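Local coordinates for protein ribonucleoside-diphosphate reductase, alpha chain (PDB 6DQX) that is the catalytic subunit of a class Id ribonucleotide reductase, which probably reduces ribonucleoside diphosphates to deoxyribonucleotides, at residues E61-K66 against E70-K75; D74-Y79 against F85-P90. All coordinates share one frame; numbering follows the deposited sequence.

Contact 1: residues E61-K66 against E70-K75. With MG (magnesium ion), chain E.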
# COMPACT_ATOMS: atom_id res chain seq x y z
N GLU A 61 -25.87 10.81 -28.23
CA GLU A 61 -25.46 10.26 -29.53
C GLU A 61 -24.50 9.09 -29.36
O GLU A 61 -24.55 8.13 -30.12
CB GLU A 61 -24.82 11.34 -30.42
CG GLU A 61 -25.79 12.43 -30.86
CD GLU A 61 -26.82 11.97 -31.89
OE1 GLU A 61 -26.63 10.92 -32.55
OE2 GLU A 61 -27.86 12.67 -32.02
N HIS A 62 -23.62 9.17 -28.37
CA HIS A 62 -22.66 8.10 -28.15
C HIS A 62 -23.39 6.83 -27.71
O HIS A 62 -23.11 5.74 -28.21
CB HIS A 62 -21.61 8.47 -27.11
CG HIS A 62 -20.50 7.48 -27.02
ND1 HIS A 62 -19.49 7.41 -27.97
CD2 HIS A 62 -20.25 6.50 -26.13
CE1 HIS A 62 -18.66 6.44 -27.63
NE2 HIS A 62 -19.10 5.86 -26.53
N ALA A 63 -24.36 7.01 -26.83
CA ALA A 63 -25.21 5.88 -26.39
C ALA A 63 -25.98 5.26 -27.56
O ALA A 63 -25.98 4.04 -27.72
CB ALA A 63 -26.15 6.34 -25.29
N GLU A 64 -26.61 6.08 -28.40
CA GLU A 64 -27.28 5.57 -29.59
C GLU A 64 -26.32 4.76 -30.46
O GLU A 64 -26.66 3.67 -30.92
CB GLU A 64 -27.88 6.71 -30.44
CG GLU A 64 -28.42 6.21 -31.79
CD GLU A 64 -29.27 7.22 -32.54
OE1 GLU A 64 -30.20 7.82 -31.95
OE2 GLU A 64 -29.02 7.37 -33.75
N HIS A 65 -25.14 5.30 -30.69
CA HIS A 65 -24.17 4.62 -31.53
C HIS A 65 -23.81 3.23 -30.97
O HIS A 65 -23.82 2.26 -31.70
CB HIS A 65 -22.92 5.46 -31.75
CG HIS A 65 -21.98 4.86 -32.73
ND1 HIS A 65 -22.26 4.80 -34.09
CD2 HIS A 65 -20.80 4.22 -32.56
CE1 HIS A 65 -21.28 4.18 -34.71
NE2 HIS A 65 -20.38 3.82 -33.81
N LYS A 66 -23.56 3.15 -29.67
CA LYS A 66 -23.22 1.87 -29.03
C LYS A 66 -24.37 0.88 -28.94
O LYS A 66 -24.13 -0.34 -29.00
CB LYS A 66 -22.60 2.10 -27.64
CG LYS A 66 -21.31 2.91 -27.67
CD LYS A 66 -20.20 2.15 -28.38
CE LYS A 66 -18.92 2.93 -28.39
NZ LYS A 66 -17.80 2.02 -28.72
N GLU A 70 -31.84 3.08 -33.80
CA GLU A 70 -32.24 4.34 -34.44
C GLU A 70 -33.26 5.11 -33.57
O GLU A 70 -34.16 4.52 -32.99
CB GLU A 70 -32.80 4.09 -35.85
CG GLU A 70 -31.75 3.58 -36.85
CD GLU A 70 -30.84 4.66 -37.42
OE1 GLU A 70 -30.07 4.36 -38.37
OE2 GLU A 70 -30.89 5.82 -36.96
N GLY A 71 -33.07 6.42 -33.48
CA GLY A 71 -33.95 7.29 -32.72
C GLY A 71 -33.69 7.34 -31.22
O GLY A 71 -34.28 8.18 -30.53
N TYR A 72 -32.76 6.52 -30.74
CA TYR A 72 -32.49 6.46 -29.31
C TYR A 72 -32.01 7.80 -28.73
O TYR A 72 -32.52 8.25 -27.70
CB TYR A 72 -31.52 5.32 -28.98
CG TYR A 72 -31.27 5.24 -27.50
CD1 TYR A 72 -32.11 4.50 -26.67
CD2 TYR A 72 -30.21 5.94 -26.92
CE1 TYR A 72 -31.88 4.45 -25.29
CE2 TYR A 72 -29.99 5.90 -25.55
CZ TYR A 72 -30.83 5.15 -24.75
OH TYR A 72 -30.62 5.12 -23.40
N ALA A 73 -31.03 8.43 -29.39
CA ALA A 73 -30.45 9.69 -28.92
C ALA A 73 -31.49 10.77 -28.70
O ALA A 73 -31.47 11.44 -27.66
CB ALA A 73 -29.38 10.19 -29.89
N ASP A 74 -32.40 10.94 -29.65
CA ASP A 74 -33.44 11.96 -29.52
C ASP A 74 -34.41 11.66 -28.37
O ASP A 74 -34.85 12.58 -27.68
CB ASP A 74 -34.19 12.19 -30.84
CG ASP A 74 -33.34 12.90 -31.89
OD1 ASP A 74 -32.32 13.55 -31.55
OD2 ASP A 74 -33.69 12.79 -33.07
N LYS A 75 -34.68 10.38 -28.14
CA LYS A 75 -35.51 9.98 -26.98
C LYS A 75 -34.79 10.29 -25.68
O LYS A 75 -35.35 10.94 -24.81
CB LYS A 75 -35.86 8.50 -27.02
CG LYS A 75 -37.12 8.20 -27.81
CD LYS A 75 -37.62 6.77 -27.59
CE LYS A 75 -38.22 6.54 -26.21
NZ LYS A 75 -39.58 7.13 -26.00
MG MG E . -23.37 6.60 -35.46
O HOH W 1 -29.76 13.85 -29.91
O HOH W 2 -31.89 9.85 -32.34
O HOH W 3 -31.19 8.02 -35.22
O HOH W 4 -25.04 6.62 -34.37

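Contact 2: residues D74-Y79 against F85-P90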
# COMPACT_ATOMS: atom_id res chain seq x y z
N ASP A 74 -32.40 10.94 -29.65
CA ASP A 74 -33.44 11.96 -29.52
C ASP A 74 -34.41 11.66 -28.37
O ASP A 74 -34.85 12.58 -27.68
CB ASP A 74 -34.19 12.19 -30.84
CG ASP A 74 -33.34 12.90 -31.89
OD1 ASP A 74 -32.32 13.55 -31.55
OD2 ASP A 74 -33.69 12.79 -33.07
N LYS A 75 -34.68 10.38 -28.14
CA LYS A 75 -35.51 9.98 -26.98
C LYS A 75 -34.79 10.29 -25.68
O LYS A 75 -35.35 10.94 -24.81
CB LYS A 75 -35.86 8.50 -27.02
CG LYS A 75 -37.12 8.20 -27.81
CD LYS A 75 -37.62 6.77 -27.59
CE LYS A 75 -38.22 6.54 -26.21
NZ LYS A 75 -39.58 7.13 -26.00
N PHE A 76 -33.53 9.85 -25.57
CA PHE A 76 -32.74 10.16 -24.38
C PHE A 76 -32.60 11.67 -24.17
O PHE A 76 -32.78 12.17 -23.06
CB PHE A 76 -31.37 9.48 -24.50
CG PHE A 76 -30.48 9.68 -23.32
CD1 PHE A 76 -29.62 10.76 -23.28
CD2 PHE A 76 -30.43 8.74 -22.30
CE1 PHE A 76 -28.77 10.96 -22.20
CE2 PHE A 76 -29.58 8.92 -21.22
CZ PHE A 76 -28.74 10.02 -21.18
N TYR A 77 -32.32 12.41 -25.25
CA TYR A 77 -32.18 13.86 -25.17
C TYR A 77 -33.48 14.53 -24.70
O TYR A 77 -33.45 15.40 -23.81
CB TYR A 77 -31.74 14.43 -26.53
CG TYR A 77 -31.34 15.89 -26.50
CD1 TYR A 77 -30.06 16.28 -26.11
CD2 TYR A 77 -32.24 16.89 -26.87
CE1 TYR A 77 -29.69 17.62 -26.08
CE2 TYR A 77 -31.88 18.23 -26.85
CZ TYR A 77 -30.60 18.58 -26.46
OH TYR A 77 -30.22 19.91 -26.43
N HIS A 78 -34.62 14.06 -25.22
CA HIS A 78 -35.93 14.57 -24.81
C HIS A 78 -36.16 14.41 -23.32
O HIS A 78 -36.55 15.36 -22.62
CB HIS A 78 -37.09 13.93 -25.60
CG HIS A 78 -38.44 14.36 -25.12
ND1 HIS A 78 -38.91 15.65 -25.25
CD2 HIS A 78 -39.42 13.67 -24.48
CE1 HIS A 78 -40.11 15.74 -24.71
NE2 HIS A 78 -40.44 14.55 -24.23
N TYR A 79 -35.92 13.20 -22.82
CA TYR A 79 -36.09 12.98 -21.40
C TYR A 79 -35.14 13.80 -20.53
O TYR A 79 -35.57 14.34 -19.48
CB TYR A 79 -36.04 11.49 -21.09
CG TYR A 79 -37.16 10.68 -21.71
CD1 TYR A 79 -38.48 11.17 -21.77
CD2 TYR A 79 -36.93 9.40 -22.21
CE1 TYR A 79 -39.51 10.41 -22.32
CE2 TYR A 79 -37.95 8.64 -22.76
CZ TYR A 79 -39.23 9.14 -22.81
OH TYR A 79 -40.23 8.36 -23.35
N PHE A 85 -34.20 12.76 -15.85
CA PHE A 85 -32.96 11.97 -15.61
C PHE A 85 -31.90 12.78 -14.92
O PHE A 85 -31.58 13.88 -15.35
CB PHE A 85 -32.26 11.57 -16.92
CG PHE A 85 -32.99 10.59 -17.77
CD1 PHE A 85 -34.06 9.85 -17.29
CD2 PHE A 85 -32.56 10.38 -19.07
CE1 PHE A 85 -34.70 8.96 -18.12
CE2 PHE A 85 -33.20 9.47 -19.90
CZ PHE A 85 -34.28 8.76 -19.41
N SER A 86 -31.27 12.18 -13.92
CA SER A 86 -30.00 12.66 -13.41
C SER A 86 -28.96 11.60 -13.78
O SER A 86 -29.23 10.42 -13.66
CB SER A 86 -30.10 12.82 -11.89
OG SER A 86 -28.83 12.82 -11.28
N LEU A 87 -27.78 12.03 -14.21
CA LEU A 87 -26.68 11.13 -14.55
C LEU A 87 -25.62 11.25 -13.48
O LEU A 87 -25.45 12.32 -12.87
CB LEU A 87 -26.08 11.48 -15.92
CG LEU A 87 -27.06 11.69 -17.07
CD1 LEU A 87 -26.28 12.00 -18.32
CD2 LEU A 87 -27.94 10.48 -17.26
N SER A 88 -24.91 10.16 -13.24
CA SER A 88 -23.89 10.13 -12.20
C SER A 88 -22.70 11.00 -12.59
O SER A 88 -22.46 11.24 -13.79
CB SER A 88 -23.39 8.71 -11.95
OG SER A 88 -22.59 8.29 -13.03
N SER A 89 -21.95 11.43 -11.59
CA SER A 89 -20.77 12.26 -11.87
C SER A 89 -19.70 11.54 -12.70
O SER A 89 -19.13 12.18 -13.57
CB SER A 89 -20.21 12.93 -10.61
OG SER A 89 -19.69 12.01 -9.71
N PRO A 90 -19.44 10.23 -12.47
CA PRO A 90 -18.53 9.54 -13.39
C PRO A 90 -19.00 9.50 -14.86
O PRO A 90 -18.18 9.56 -15.76
CB PRO A 90 -18.45 8.12 -12.81
CG PRO A 90 -18.74 8.30 -11.36
CD PRO A 90 -19.81 9.35 -11.34

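Contact 1: residues E61-K66 against E70-K75
Glu64 lies across the start of helix 72-82 and takes a backbone N-H there with its carboxylate. The motif is two consecutive helices joined by a short turn: helix 52-67 ends, the turn follows, and Gly71 stands at the N-cap position of the next helix. Gly71 has a positive phi and no side chain to offer the helix end. The carboxylate of Glu64 reaches in from the preceding helix.

Along Glu64, CB packs on Ala73, with Glu64 CB 3.8 Å from Ala73 CB. CG is anti to the backbone N (chi1 172°) and lies near Ala73 N. The chain runs on extended, which carries the carboxylate from its own helix to the neighbouring N-terminus. CD passes over the same alanine. Glu64 OE1 accepts from Ala73 N at 2.8 Å, through the lone pair that faces away from OE2, and the bond is fairly straight (162°). Tyr72 N is also close to OE1, but its angle is poor. Water 2 donates to OE1 as well and accepts from Asp74 N. OE2 turns to Glu70, whose carboxylate plane is 64° from that of Glu64. Water 3 donates to Glu64 OE2 and Glu70 OE2 and accepts from Gly71 N, which may ease the closeness of two acidic groups. The first-turn N-H groups would probably favour a charged Glu64.

Beside this, Ala63 CB meets Tyr72 CE2 at 3.9 Å. The ring continues onto Phe315 of helix 308-327, and its OH is hydrogen-bonded to Val311 O. On helix 52-67, His65 ND1 binds a magnesium ion at 2.5 Å, with water 4 as another ligand. Glu61 is bent at chi2, and Glu61 OE2 rests 3.6 Å from Ala73 CB. Water 1 donates to Glu61 OE2 and Asp74 OD1, 3.1 Å from each.

Contact 2: residues D74-Y79 against F85-P90
Phe85 lays one face of its ring against Tyr79 CB. This CH-pi contact places Tyr79 CB 3.9 Å from the Phe85 ring centroid, 24° off the ring normal and offset toward the rim. The ring atoms nearest to CB are CE2 and CZ. The Phe85 ring extends from the strand to the helix. The Tyr79 ring heads off from Phe85, its plane 64° from that of Phe85, with Tyr79 CD2 still near Phe85 CZ. Lys75 NZ, one helical turn back, donates to Tyr79 OH at 3.0 Å.

Phe76, Tyr79 and Phe85 form an aromatic cluster where helix 72-82 packs on strand 85-87. The axes of segment 74-79 and strand 85-87 are nearly perpendicular, at 100°, with a closest approach of 10.0 Å. The strand pairs with strand 288-296 through backbone bonds between Ser86 and Ser294.

Phe76 lies about one turn earlier in the helix than Tyr79. Phe76 CD2 meets Phe85 CE2 at 3.7 Å, and the two rings are oblique. Phe85 CD2 lies over a face of the Phe76 ring. Phe315 and Val311 of helix 308-327 also pack on Phe76. At the far end of the ring, Phe76 CZ touches the CD2 methyl of Leu87 at 4.0 Å.

In the fold
Both contacts use helix 72-82, and their centres are 11 Å apart. Along the chain, helix 52-67 comes first, then helix 72-82, then strand 85-87. Contact 1 joins the two helices near the surface, where the first turn of helix 72-82 begins. Contact 2 lies deeper, its centre about 19 Å from the centre of the chain against 27 Å for contact 1, and joins the same helix to the strand that follows. Their segments overlap at Asp74 and Lys75. Helix 308-327 packs against both. Through strand 85-87, which pairs antiparallel with strand 288-296, this helical layer is tied to the large mixed sheet of the reductase. The magnesium ion at His65 sits on the outer side.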